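Long-range contacts in uncharacterized protein (Leishmania major, PDB 2B4W), which is of unknown function but belongs to the DUF1861 family of the beta-fructosidase clan, whose members share a beta-propeller fold built of four-stranded blades: residues 85-93 against 303-311; 125-135 against 167-176. One frame throughout, in Å; residues are numbered along the deposited sequence.

Contact 1. Residues 85-93 against 303-311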
ATOM      1  N   TYR A  85      -5.090  -4.002   1.093  1.00 18.94           N
ATOM      2  CA  TYR A  85      -3.683  -4.289   0.835  1.00 19.10           C
ATOM      3  C   TYR A  85      -3.444  -5.791   0.694  1.00 16.51           C
ATOM      4  O   TYR A  85      -4.110  -6.611   1.315  1.00 22.11           O
ATOM      5  CB  TYR A  85      -2.725  -3.754   1.886  1.00 19.88           C
ATOM      6  CG  TYR A  85      -2.906  -4.155   3.318  1.00 23.90           C
ATOM      7  CD1 TYR A  85      -3.830  -3.447   4.089  1.00 23.78           C
ATOM      8  CD2 TYR A  85      -2.198  -5.192   3.913  1.00 17.31           C
ATOM      9  CE1 TYR A  85      -4.022  -3.785   5.418  1.00 24.20           C
ATOM     10  CE2 TYR A  85      -2.396  -5.528   5.239  1.00 15.61           C
ATOM     11  CZ  TYR A  85      -3.313  -4.815   5.985  1.00 26.30           C
ATOM     12  OH  TYR A  85      -3.552  -5.104   7.307  1.00 29.91           O
ATOM     13  N   ILE A  86      -2.462  -6.123  -0.150  1.00 17.44           N
ATOM     14  CA  ILE A  86      -2.267  -7.526  -0.481  1.00 17.06           C
ATOM     15  C   ILE A  86      -0.790  -7.914  -0.421  1.00 17.08           C
ATOM     16  O   ILE A  86       0.118  -7.097  -0.477  1.00 20.13           O
ATOM     17  CB  ILE A  86      -2.764  -7.925  -1.889  1.00 16.32           C
ATOM     18  CG1 ILE A  86      -2.145  -7.082  -3.018  1.00 25.26           C
ATOM     19  CG2 ILE A  86      -4.274  -7.938  -1.993  1.00 13.53           C
ATOM     20  CD1 ILE A  86      -2.519  -7.619  -4.396  1.00 25.35           C
ATOM     21  N   ALA A  87      -0.620  -9.229  -0.316  1.00 18.58           N
ATOM     22  CA  ALA A  87       0.700  -9.841  -0.375  1.00 13.88           C
ATOM     23  C   ALA A  87       0.533 -11.277  -0.846  1.00 17.64           C
ATOM     24  O   ALA A  87      -0.556 -11.833  -0.717  1.00 16.69           O
ATOM     25  CB  ALA A  87       1.432  -9.763   0.941  1.00 15.68           C
ATOM     26  N   LYS A  88       1.610 -11.820  -1.410  1.00 17.40           N
ATOM     27  CA  LYS A  88       1.660 -13.237  -1.756  1.00 15.43           C
ATOM     28  C   LYS A  88       2.630 -13.947  -0.817  1.00 14.95           C
ATOM     29  O   LYS A  88       3.805 -13.614  -0.725  1.00 18.83           O
ATOM     30  CB  LYS A  88       2.039 -13.451  -3.213  1.00 17.27           C
ATOM     31  CG  LYS A  88       2.097 -14.863  -3.744  1.00 18.01           C
ATOM     32  CD  LYS A  88       2.703 -14.907  -5.161  1.00 18.11           C
ATOM     33  CE  LYS A  88       4.164 -15.282  -5.101  1.00 38.40           C
ATOM     34  NZ  LYS A  88       4.861 -15.156  -6.422  1.00 54.13           N
ATOM     35  N   ILE A  89       2.076 -14.933  -0.107  1.00 14.22           N
ATOM     36  CA  ILE A  89       2.910 -15.801   0.732  1.00 16.81           C
ATOM     37  C   ILE A  89       2.543 -17.244   0.402  1.00 18.21           C
ATOM     38  O   ILE A  89       1.376 -17.643   0.391  1.00 19.19           O
ATOM     39  CB  ILE A  89       2.811 -15.445   2.214  1.00 27.78           C
ATOM     40  CG1 ILE A  89       3.166 -13.975   2.493  1.00 34.18           C
ATOM     41  CG2 ILE A  89       3.698 -16.318   3.088  1.00 22.10           C
ATOM     42  CD1 ILE A  89       1.999 -13.030   2.354  1.00 66.19           C
ATOM     43  N   ASN A  90       3.572 -18.011   0.070  1.00 19.23           N
ATOM     44  CA  ASN A  90       3.420 -19.386  -0.410  1.00 28.04           C
ATOM     45  C   ASN A  90       2.282 -19.600  -1.392  1.00 29.40           C
ATOM     46  O   ASN A  90       1.354 -20.402  -1.216  1.00 15.78           O
ATOM     47  CB  ASN A  90       3.234 -20.347   0.778  1.00 21.11           C
ATOM     48  CG  ASN A  90       4.498 -20.375   1.615  1.00 23.39           C
ATOM     49  OD1 ASN A  90       5.585 -20.390   1.048  1.00 26.17           O
ATOM     50  ND2 ASN A  90       4.342 -20.370   2.930  1.00 32.09           N
ATOM     51  N   ASN A  91       2.316 -18.881  -2.505  1.00 26.43           N
ATOM     52  CA  ASN A  91       1.372 -19.145  -3.595  1.00 22.67           C
ATOM     53  C   ASN A  91      -0.065 -18.823  -3.291  1.00 14.27           C
ATOM     54  O   ASN A  91      -0.947 -19.250  -4.015  1.00 21.32           O
ATOM     55  CB  ASN A  91       1.537 -20.633  -4.020  1.00 20.19           C
ATOM     56  CG  ASN A  91       2.982 -20.764  -4.513  1.00 27.45           C
ATOM     57  OD1 ASN A  91       3.761 -21.546  -3.987  1.00 44.48           O
ATOM     58  ND2 ASN A  91       3.365 -19.975  -5.516  1.00 17.87           N
ATOM     59  N   GLU A  92      -0.285 -18.027  -2.241  1.00 21.09           N
ATOM     60  CA  GLU A  92      -1.633 -17.556  -1.965  1.00 27.88           C
ATOM     61  C   GLU A  92      -1.612 -16.088  -1.531  1.00 20.17           C
ATOM     62  O   GLU A  92      -0.574 -15.521  -1.170  1.00 17.10           O
ATOM     63  CB  GLU A  92      -2.322 -18.418  -0.905  1.00 28.09           C
ATOM     64  CG  GLU A  92      -1.894 -18.148   0.520  1.00 25.92           C
ATOM     65  CD  GLU A  92      -2.743 -18.822   1.580  1.00 43.77           C
ATOM     66  OE1 GLU A  92      -3.856 -19.287   1.274  1.00 41.81           O
ATOM     67  OE2 GLU A  92      -2.293 -18.888   2.750  1.00 29.75           O
HETATM   68  N   MSE A  93      -2.818 -15.557  -1.606  1.00 19.04           N
HETATM   69  CA  MSE A  93      -3.104 -14.187  -1.229  1.00 23.68           C
HETATM   70  C   MSE A  93      -3.345 -14.126   0.293  1.00 21.89           C
HETATM   71  O   MSE A  93      -4.100 -14.931   0.832  1.00 22.42           O
HETATM   72  CB  MSE A  93      -4.303 -13.629  -1.998  1.00 19.97           C
HETATM   73  CG  MSE A  93      -4.602 -12.164  -1.682  1.00 19.11           C
HETATM   74 SE   MSE A  93      -6.151 -11.422  -2.553  1.00 11.28          SE
HETATM   75  CE  MSE A  93      -5.071 -10.823  -4.044  1.00 21.04           C
ATOM     76  N   ILE A 303      13.445  -6.862  -8.112  1.00 19.56           N
ATOM     77  CA  ILE A 303      12.325  -7.489  -7.423  1.00 13.96           C
ATOM     78  C   ILE A 303      12.166  -8.967  -7.793  1.00 18.25           C
ATOM     79  O   ILE A 303      12.171  -9.387  -8.945  1.00 22.57           O
ATOM     80  CB  ILE A 303      10.987  -6.786  -7.680  1.00 19.23           C
ATOM     81  CG1 ILE A 303      10.988  -5.362  -7.116  1.00 24.53           C
ATOM     82  CG2 ILE A 303       9.839  -7.653  -7.179  1.00 20.42           C
ATOM     83  CD1 ILE A 303      10.013  -4.426  -7.781  1.00 21.14           C
ATOM     84  N   ILE A 304      11.996  -9.778  -6.747  1.00 18.03           N
ATOM     85  CA  ILE A 304      11.775 -11.204  -6.775  1.00 20.12           C
ATOM     86  C   ILE A 304      10.309 -11.556  -6.553  1.00 20.52           C
ATOM     87  O   ILE A 304       9.710 -11.147  -5.558  1.00 20.82           O
ATOM     88  CB  ILE A 304      12.594 -11.900  -5.677  1.00 23.93           C
ATOM     89  CG1 ILE A 304      14.082 -11.563  -5.750  1.00 24.77           C
ATOM     90  CG2 ILE A 304      12.340 -13.408  -5.726  1.00 24.56           C
ATOM     91  CD1 ILE A 304      14.790 -12.267  -6.886  1.00 29.64           C
ATOM     92  N   GLY A 305       9.730 -12.327  -7.473  1.00 21.80           N
ATOM     93  CA  GLY A 305       8.339 -12.725  -7.273  1.00 24.23           C
ATOM     94  C   GLY A 305       7.406 -11.703  -7.895  1.00 24.19           C
ATOM     95  O   GLY A 305       7.836 -10.702  -8.466  1.00 22.64           O
ATOM     96  N   ASP A 306       6.123 -11.965  -7.761  1.00 15.90           N
ATOM     97  CA  ASP A 306       5.053 -11.183  -8.336  1.00 20.76           C
ATOM     98  C   ASP A 306       3.739 -11.342  -7.575  1.00 15.42           C
ATOM     99  O   ASP A 306       3.593 -12.139  -6.650  1.00 24.80           O
ATOM    100  CB  ASP A 306       4.889 -11.561  -9.806  1.00 23.08           C
ATOM    101  CG  ASP A 306       4.396 -12.961 -10.068  1.00 32.27           C
ATOM    102  OD1 ASP A 306       3.511 -13.476  -9.364  1.00 25.20           O
ATOM    103  OD2 ASP A 306       4.885 -13.590 -11.032  1.00 39.61           O
ATOM    104  N   LEU A 307       2.786 -10.539  -8.007  1.00 20.13           N
ATOM    105  CA  LEU A 307       1.422 -10.580  -7.470  1.00 22.13           C
ATOM    106  C   LEU A 307       0.482 -11.180  -8.491  1.00 18.04           C
ATOM    107  O   LEU A 307      -0.642 -10.779  -8.742  1.00 18.82           O
ATOM    108  CB  LEU A 307       0.978  -9.179  -7.044  1.00 27.65           C
ATOM    109  CG  LEU A 307       1.943  -8.592  -5.997  1.00 24.27           C
ATOM    110  CD1 LEU A 307       1.814  -7.101  -5.850  1.00 34.59           C
ATOM    111  CD2 LEU A 307       1.722  -9.280  -4.658  1.00 24.11           C
ATOM    112  N   HIS A 308       0.983 -12.267  -9.077  1.00 18.04           N
ATOM    113  CA  HIS A 308       0.161 -13.073  -9.968  1.00 15.95           C
ATOM    114  C   HIS A 308      -0.331 -14.295  -9.196  1.00 19.71           C
ATOM    115  O   HIS A 308       0.520 -15.084  -8.780  1.00 20.61           O
ATOM    116  CB  HIS A 308       0.934 -13.482 -11.220  1.00 26.48           C
ATOM    117  CG  HIS A 308       1.356 -12.337 -12.092  1.00 39.07           C
ATOM    118  ND1 HIS A 308       1.958 -12.522 -13.320  1.00 50.78           N
ATOM    119  CD2 HIS A 308       1.266 -10.998 -11.929  1.00 38.60           C
ATOM    120  CE1 HIS A 308       2.220 -11.351 -13.868  1.00 55.68           C
ATOM    121  NE2 HIS A 308       1.811 -10.405 -13.044  1.00 50.97           N
ATOM    122  N   PHE A 309      -1.646 -14.411  -9.024  1.00 19.53           N
ATOM    123  CA  PHE A 309      -2.223 -15.441  -8.176  1.00 21.20           C
ATOM    124  C   PHE A 309      -2.832 -16.605  -8.961  1.00 17.62           C
ATOM    125  O   PHE A 309      -3.612 -16.391  -9.883  1.00 21.34           O
ATOM    126  CB  PHE A 309      -3.286 -14.849  -7.214  1.00 25.53           C
ATOM    127  CG  PHE A 309      -2.631 -13.932  -6.188  1.00 24.98           C
ATOM    128  CD1 PHE A 309      -2.029 -14.449  -5.058  1.00 25.49           C
ATOM    129  CD2 PHE A 309      -2.599 -12.563  -6.380  1.00 16.01           C
ATOM    130  CE1 PHE A 309      -1.394 -13.619  -4.148  1.00 17.79           C
ATOM    131  CE2 PHE A 309      -1.951 -11.736  -5.487  1.00 18.96           C
ATOM    132  CZ  PHE A 309      -1.352 -12.259  -4.352  1.00 19.12           C
ATOM    133  N   PRO A 310      -2.459 -17.809  -8.532  1.00 16.32           N
ATOM    134  CA  PRO A 310      -2.956 -19.048  -9.126  1.00 18.56           C
ATOM    135  C   PRO A 310      -4.414 -19.249  -8.757  1.00 21.79           C
ATOM    136  O   PRO A 310      -4.880 -18.824  -7.701  1.00 22.06           O
ATOM    137  CB  PRO A 310      -2.089 -20.129  -8.507  1.00 22.08           C
ATOM    138  CG  PRO A 310      -1.463 -19.565  -7.281  1.00 28.18           C
ATOM    139  CD  PRO A 310      -1.549 -18.085  -7.399  1.00 20.61           C
HETATM  140  N   MSE A 311      -5.219 -19.879  -9.612  1.00 23.78           N
HETATM  141  CA  MSE A 311      -6.607 -20.073  -9.142  1.00 29.58           C
HETATM  142  C   MSE A 311      -6.746 -21.397  -8.411  1.00 33.56           C
HETATM  143  O   MSE A 311      -5.763 -21.934  -7.882  1.00 27.92           O
HETATM  144  CB  MSE A 311      -7.600 -19.938 -10.299  1.00 43.40           C
HETATM  145  CG  MSE A 311      -7.312 -20.807 -11.498  1.00 37.98           C
HETATM  146 SE   MSE A 311      -8.535 -20.621 -12.982  1.00 36.44          SE
HETATM  147  CE  MSE A 311      -7.129 -20.321 -14.236  1.00 20.62           C
TER

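Contact 2. Residues 125-135 against 167-176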
ATOM      1  N   PHE A 125      -8.370 -14.808   9.114  1.00 24.31           N
ATOM      2  CA  PHE A 125      -7.673 -15.732  10.013  1.00 25.07           C
ATOM      3  C   PHE A 125      -7.030 -14.995  11.183  1.00 24.68           C
ATOM      4  O   PHE A 125      -6.733 -15.629  12.205  1.00 45.59           O
ATOM      5  CB  PHE A 125      -6.661 -16.630   9.285  1.00 25.70           C
ATOM      6  CG  PHE A 125      -5.389 -15.953   8.805  1.00 30.10           C
ATOM      7  CD1 PHE A 125      -5.419 -15.159   7.672  1.00 31.05           C
ATOM      8  CD2 PHE A 125      -4.172 -16.085   9.445  1.00 25.73           C
ATOM      9  CE1 PHE A 125      -4.279 -14.525   7.218  1.00 23.01           C
ATOM     10  CE2 PHE A 125      -3.016 -15.468   9.004  1.00 25.54           C
ATOM     11  CZ  PHE A 125      -3.078 -14.667   7.877  1.00 29.03           C
ATOM     12  N   THR A 126      -6.776 -13.694  11.172  1.00 18.45           N
ATOM     13  CA  THR A 126      -6.079 -13.067  12.291  1.00 22.77           C
ATOM     14  C   THR A 126      -6.122 -11.548  12.127  1.00 34.64           C
ATOM     15  O   THR A 126      -6.667 -11.083  11.124  1.00 30.74           O
ATOM     16  CB  THR A 126      -4.626 -13.533  12.412  1.00 25.56           C
ATOM     17  OG1 THR A 126      -4.176 -13.388  13.768  1.00 33.91           O
ATOM     18  CG2 THR A 126      -3.715 -12.640  11.575  1.00 28.12           C
ATOM     19  N   ARG A 127      -5.576 -10.829  13.105  1.00 34.78           N
ATOM     20  CA  ARG A 127      -5.624  -9.384  13.147  1.00 35.16           C
ATOM     21  C   ARG A 127      -4.538  -8.794  14.035  1.00 28.58           C
ATOM     22  O   ARG A 127      -3.904  -9.472  14.830  1.00 35.60           O
ATOM     23  CB  ARG A 127      -6.990  -8.904  13.669  1.00 33.70           C
ATOM     24  CG  ARG A 127      -7.246  -9.428  15.090  1.00 32.69           C
ATOM     25  CD  ARG A 127      -7.642  -8.251  15.960  1.00 44.30           C
ATOM     26  NE  ARG A 127      -8.228  -8.617  17.231  1.00 41.94           N
ATOM     27  CZ  ARG A 127      -7.728  -8.479  18.446  1.00 50.92           C
ATOM     28  NH1 ARG A 127      -6.535  -7.950  18.698  1.00 39.94           N
ATOM     29  NH2 ARG A 127      -8.464  -8.897  19.477  1.00 74.32           N
ATOM     30  N   GLY A 128      -4.335  -7.484  13.885  1.00 30.29           N
ATOM     31  CA  GLY A 128      -3.354  -6.779  14.692  1.00 34.28           C
ATOM     32  C   GLY A 128      -3.951  -6.291  16.003  1.00 33.40           C
ATOM     33  O   GLY A 128      -5.100  -6.586  16.317  1.00 31.10           O
ATOM     34  N   PRO A 129      -3.140  -5.558  16.755  1.00 33.08           N
ATOM     35  CA  PRO A 129      -3.555  -4.962  18.019  1.00 31.98           C
ATOM     36  C   PRO A 129      -4.571  -3.843  17.866  1.00 37.73           C
ATOM     37  O   PRO A 129      -4.675  -3.160  16.859  1.00 30.89           O
ATOM     38  CB  PRO A 129      -2.264  -4.359  18.580  1.00 41.80           C
ATOM     39  CG  PRO A 129      -1.355  -4.217  17.411  1.00 39.09           C
ATOM     40  CD  PRO A 129      -1.730  -5.295  16.431  1.00 34.89           C
ATOM     41  N   GLY A 130      -5.367  -3.633  18.915  1.00 37.95           N
ATOM     42  CA  GLY A 130      -6.364  -2.575  18.864  1.00 30.54           C
ATOM     43  C   GLY A 130      -5.727  -1.234  18.590  1.00 26.03           C
ATOM     44  O   GLY A 130      -4.589  -1.000  18.992  1.00 34.59           O
ATOM     45  N   CYS A 131      -6.473  -0.387  17.891  1.00 22.05           N
ATOM     46  CA  CYS A 131      -6.020   0.925  17.479  1.00 28.93           C
ATOM     47  C   CYS A 131      -4.632   0.919  16.833  1.00 42.98           C
ATOM     48  O   CYS A 131      -3.751   1.725  17.139  1.00 41.38           O
ATOM     49  CB  CYS A 131      -6.054   1.878  18.683  1.00 34.81           C
ATOM     50  SG  CYS A 131      -7.731   2.200  19.277  1.00 49.65           S
HETATM   51  N   MSE A 132      -4.434   0.018  15.873  1.00 37.34           N
HETATM   52  CA  MSE A 132      -3.241   0.002  15.043  1.00 27.06           C
HETATM   53  C   MSE A 132      -3.649  -0.295  13.595  1.00 40.07           C
HETATM   54  O   MSE A 132      -4.489  -1.154  13.312  1.00 26.85           O
HETATM   55  CB  MSE A 132      -2.199  -1.024  15.502  1.00 25.23           C
HETATM   56  CG  MSE A 132      -0.940  -0.983  14.676  1.00 16.81           C
HETATM   57 SE   MSE A 132       0.488  -2.179  14.942  1.00 18.40          SE
HETATM   58  CE  MSE A 132       1.012  -1.379  16.615  1.00 33.75           C
ATOM     59  N   LYS A 133      -3.043   0.416  12.641  1.00 36.32           N
ATOM     60  CA  LYS A 133      -3.289   0.034  11.243  1.00 30.78           C
ATOM     61  C   LYS A 133      -1.969   0.070  10.491  1.00 20.81           C
ATOM     62  O   LYS A 133      -0.879   0.099  11.076  1.00 23.54           O
ATOM     63  CB  LYS A 133      -4.369   0.887  10.613  1.00 22.95           C
ATOM     64  CG  LYS A 133      -4.205   2.388  10.512  1.00 30.90           C
ATOM     65  CD  LYS A 133      -5.565   2.972  10.128  1.00 40.22           C
ATOM     66  CE  LYS A 133      -5.578   4.487  10.097  1.00 52.54           C
ATOM     67  NZ  LYS A 133      -6.748   5.012   9.328  1.00 46.10           N
ATOM     68  N   ASP A 134      -1.999   0.044   9.169  1.00 23.83           N
ATOM     69  CA  ASP A 134      -0.745   0.142   8.424  1.00 29.43           C
ATOM     70  C   ASP A 134       0.254  -0.956   8.739  1.00 18.44           C
ATOM     71  O   ASP A 134       1.464  -0.731   8.656  1.00 24.37           O
ATOM     72  CB  ASP A 134      -0.150   1.542   8.676  1.00 28.08           C
ATOM     73  CG  ASP A 134      -1.107   2.624   8.226  1.00 24.40           C
ATOM     74  OD1 ASP A 134      -1.978   2.334   7.388  1.00 30.73           O
ATOM     75  OD2 ASP A 134      -1.037   3.785   8.676  1.00 34.54           O
ATOM     76  N   ILE A 135      -0.206  -2.152   9.053  1.00 24.44           N
ATOM     77  CA  ILE A 135       0.525  -3.397   9.224  1.00 20.20           C
ATOM     78  C   ILE A 135       0.609  -4.155   7.891  1.00 18.87           C
ATOM     79  O   ILE A 135      -0.431  -4.310   7.238  1.00 29.57           O
ATOM     80  CB  ILE A 135      -0.111  -4.348  10.260  1.00 29.24           C
ATOM     81  CG1 ILE A 135      -0.321  -3.737  11.647  1.00 29.53           C
ATOM     82  CG2 ILE A 135       0.715  -5.647  10.326  1.00 20.17           C
ATOM     83  CD1 ILE A 135      -1.574  -4.146  12.399  1.00 22.09           C
ATOM     84  N   ILE A 167       3.006 -17.377   8.581  1.00 28.21           N
ATOM     85  CA  ILE A 167       1.771 -16.610   8.690  1.00 31.39           C
ATOM     86  C   ILE A 167       0.908 -17.059   9.864  1.00 33.85           C
ATOM     87  O   ILE A 167       0.110 -16.286  10.392  1.00 39.25           O
ATOM     88  CB  ILE A 167       0.931 -16.696   7.398  1.00 35.12           C
ATOM     89  CG1 ILE A 167       0.037 -15.488   7.169  1.00 34.42           C
ATOM     90  CG2 ILE A 167       0.131 -17.992   7.413  1.00 41.42           C
ATOM     91  CD1 ILE A 167       0.679 -14.126   7.124  1.00 43.08           C
ATOM     92  N   ASP A 168       1.110 -18.305  10.228  1.00 25.52           N
ATOM     93  CA  ASP A 168       0.522 -18.952  11.375  1.00 32.47           C
ATOM     94  C   ASP A 168       0.918 -18.315  12.695  1.00 36.77           C
ATOM     95  O   ASP A 168       0.325 -18.639  13.722  1.00 29.85           O
ATOM     96  CB  ASP A 168       0.951 -20.423  11.440  1.00 30.36           C
ATOM     97  CG  ASP A 168       0.473 -21.196  10.234  1.00 32.16           C
ATOM     98  OD1 ASP A 168      -0.721 -21.071   9.895  1.00 46.36           O
ATOM     99  OD2 ASP A 168       1.309 -21.909   9.634  1.00 71.41           O
ATOM    100  N   GLU A 169       1.911 -17.432  12.691  1.00 30.14           N
ATOM    101  CA  GLU A 169       2.313 -16.846  13.962  1.00 24.17           C
ATOM    102  C   GLU A 169       1.861 -15.393  14.083  1.00 17.58           C
ATOM    103  O   GLU A 169       2.036 -14.769  15.111  1.00 21.89           O
ATOM    104  CB  GLU A 169       3.831 -16.883  14.105  1.00 25.52           C
ATOM    105  CG  GLU A 169       4.391 -18.302  14.052  1.00 23.20           C
ATOM    106  CD  GLU A 169       5.839 -18.260  14.512  1.00 28.15           C
ATOM    107  OE1 GLU A 169       6.445 -17.180  14.336  1.00 29.79           O
ATOM    108  OE2 GLU A 169       6.304 -19.290  15.036  1.00 27.71           O
ATOM    109  N   LEU A 170       1.323 -14.907  12.974  1.00 27.30           N
ATOM    110  CA  LEU A 170       0.821 -13.554  12.879  1.00 22.99           C
ATOM    111  C   LEU A 170      -0.407 -13.374  13.780  1.00 26.77           C
ATOM    112  O   LEU A 170      -1.317 -14.198  13.717  1.00 29.66           O
ATOM    113  CB  LEU A 170       0.449 -13.250  11.430  1.00 19.66           C
ATOM    114  CG  LEU A 170       0.284 -11.767  11.107  1.00 20.56           C
ATOM    115  CD1 LEU A 170       1.622 -11.063  11.165  1.00 24.16           C
ATOM    116  CD2 LEU A 170      -0.341 -11.587   9.738  1.00 21.33           C
ATOM    117  N   GLY A 171      -0.396 -12.316  14.567  1.00 30.81           N
ATOM    118  CA  GLY A 171      -1.436 -11.950  15.524  1.00 24.96           C
ATOM    119  C   GLY A 171      -1.023 -10.708  16.308  1.00 29.56           C
ATOM    120  O   GLY A 171       0.107 -10.234  16.133  1.00 25.83           O
ATOM    121  N   ALA A 172      -1.926 -10.187  17.131  1.00 33.23           N
ATOM    122  CA  ALA A 172      -1.848  -8.846  17.707  1.00 32.40           C
ATOM    123  C   ALA A 172      -0.645  -8.651  18.610  1.00 32.56           C
ATOM    124  O   ALA A 172       0.034  -7.620  18.592  1.00 35.08           O
ATOM    125  CB  ALA A 172      -3.143  -8.535  18.461  1.00 40.19           C
ATOM    126  N   GLU A 173      -0.335  -9.660  19.426  1.00 38.69           N
ATOM    127  CA  GLU A 173       0.768  -9.472  20.361  1.00 37.55           C
ATOM    128  C   GLU A 173       2.125  -9.361  19.690  1.00 35.08           C
ATOM    129  O   GLU A 173       2.838  -8.378  19.904  1.00 40.74           O
ATOM    130  CB  GLU A 173       0.769 -10.645  21.349  1.00 40.84           C
ATOM    131  CG  GLU A 173      -0.573 -10.818  22.042  1.00 60.47           C
ATOM    132  CD  GLU A 173      -1.569 -11.665  21.284  1.00 71.97           C
ATOM    133  OE1 GLU A 173      -1.275 -12.156  20.172  1.00 56.36           O
ATOM    134  OE2 GLU A 173      -2.687 -11.852  21.820  1.00 94.80           O
ATOM    135  N   VAL A 174       2.514 -10.353  18.896  1.00 36.08           N
ATOM    136  CA  VAL A 174       3.839 -10.276  18.269  1.00 27.18           C
ATOM    137  C   VAL A 174       3.960  -9.033  17.398  1.00 24.85           C
ATOM    138  O   VAL A 174       5.003  -8.387  17.274  1.00 34.90           O
ATOM    139  CB  VAL A 174       4.155 -11.543  17.454  1.00 34.88           C
ATOM    140  CG1 VAL A 174       4.037 -12.785  18.332  1.00 54.73           C
ATOM    141  CG2 VAL A 174       3.252 -11.687  16.244  1.00 40.10           C
ATOM    142  N   ILE A 175       2.854  -8.656  16.774  1.00 24.28           N
ATOM    143  CA  ILE A 175       2.815  -7.450  15.958  1.00 27.25           C
ATOM    144  C   ILE A 175       3.225  -6.265  16.815  1.00 26.33           C
ATOM    145  O   ILE A 175       4.199  -5.569  16.553  1.00 31.25           O
ATOM    146  CB  ILE A 175       1.399  -7.290  15.359  1.00 33.32           C
ATOM    147  CG1 ILE A 175       1.121  -8.316  14.250  1.00 30.27           C
ATOM    148  CG2 ILE A 175       1.189  -5.861  14.914  1.00 33.94           C
ATOM    149  CD1 ILE A 175      -0.195  -8.225  13.546  1.00 23.96           C
ATOM    150  N   ALA A 176       2.468  -6.053  17.880  1.00 34.73           N
ATOM    151  CA  ALA A 176       2.689  -5.003  18.855  1.00 44.14           C
ATOM    152  C   ALA A 176       4.110  -4.934  19.389  1.00 45.92           C
ATOM    153  O   ALA A 176       4.658  -3.855  19.621  1.00 55.61           O
ATOM    154  CB  ALA A 176       1.725  -5.232  20.021  1.00 58.95           C
TER

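Contact 1. Residues 85-93 against 303-311
The beta hairpin of strands 84-89 and 92-100, with its type I' turn from Ile89 to Glu92, takes the aromatic ring of Phe309 from the C-terminal tail against one side. Met93, a selenomethionine, covers one face of that ring: its CE lies 4.0 Å from the centroid of the Phe309 ring, 30° off the normal, while SE stands farther above the same ring in a Met-aromatic contact. The Met93 chain starts with CG anti to the backbone N (chi1 -177°) and bends at chi3, dropping the methyl from the selenium toward the face on the CE2-CD2 side of the Phe309 ring. At the ring's edge, Phe309 CZ comes within 3.7 Å of Ala87 O. Lys88 and Phe309 run past each other in opposite directions, with Lys88 CB 3.6 Å from Phe309 CE1. Farther out, Lys88 extends to the bend before the tail strand: its NZ gives a weak hydrogen bond to Asp306 O (3.3 Å) and makes a long salt bridge to Asp306 OD1 (3.6 Å). His308 N meets Asp306 OD1 from above the carboxylate plane (2.8 Å), closing an Asx turn. Near the hairpin turn, Pro310 CG rests 3.3 Å from Asn91 O. Ile86, Met93 and Leu307 also touch Phe37 of strand 37-39, with which the weakly bonded strand about 308-309 pairs parallel; the equally weak 303-304 edges the sheet containing 188-198.

Contact 2. Residues 125-135 against 167-176
Where strand 121-127 runs out into the loop toward strand 136-139, it meets the short helix 172-176 and the 3-10 turn preceding it. Thr126 makes the polar link: its OG1, anti to the backbone N (chi1 -155°), donates to Leu170 O at 3.0 Å, arriving 34° out of the carbonyl plane, while CG2 lies 4.0 Å from Leu170 CD2. One residue earlier, Phe125 crosses Ile167 at about a right angle, its CZ 3.3 Å from Ile167 CG1, and Ile167 O sits in plane at the ring's edge. Phe125 and Thr126 form a classic beta bulge opposite Phe114 of strand 110-116, both pointing to the 167-176 segment. Gly171 is the N-cap of helix 172-176, whose first turn packs on the loop that follows the strand. Ala172 CB lies 3.4 Å from Gly128 C. Ile175 is wedged in deeper: its CG2 presses tightly on Pro129 CD (3.3 Å), meets SE of the selenomethionine Met132 at 3.7 Å and touches Ile135 CD1. Arg127 starts away from the helix, yet its NH1 holds Gly128 O with a nearly straight bond (3.1 Å, 166°), its guanidinium almost coplanar with that oxygen and close to Ala172 CB.

Overall arrangement
Both contacts reach the antiparallel four-stranded sheet 84-89, 92-100, 110-116 and 121-127. Contact 1 uses the first two strands, and contact 2 begins on the last and continues into the next sheet's connections. Their centres lie about 20 Å apart, and they touch where Tyr85 CE2 approaches Ile135 O at 3.1 Å. Along the chain, contact 2 is nested within the span closed by contact 1. Contact 2 joins successive four-stranded sheets, whereas contact 1 brings the C-terminal tail back to the hairpin. This is consistent with a propeller-like ring of sheets: the tail edges the sheet with 188-198, then passes the hairpin to pair weakly beside strand 37-39, tying neighbouring sheets together.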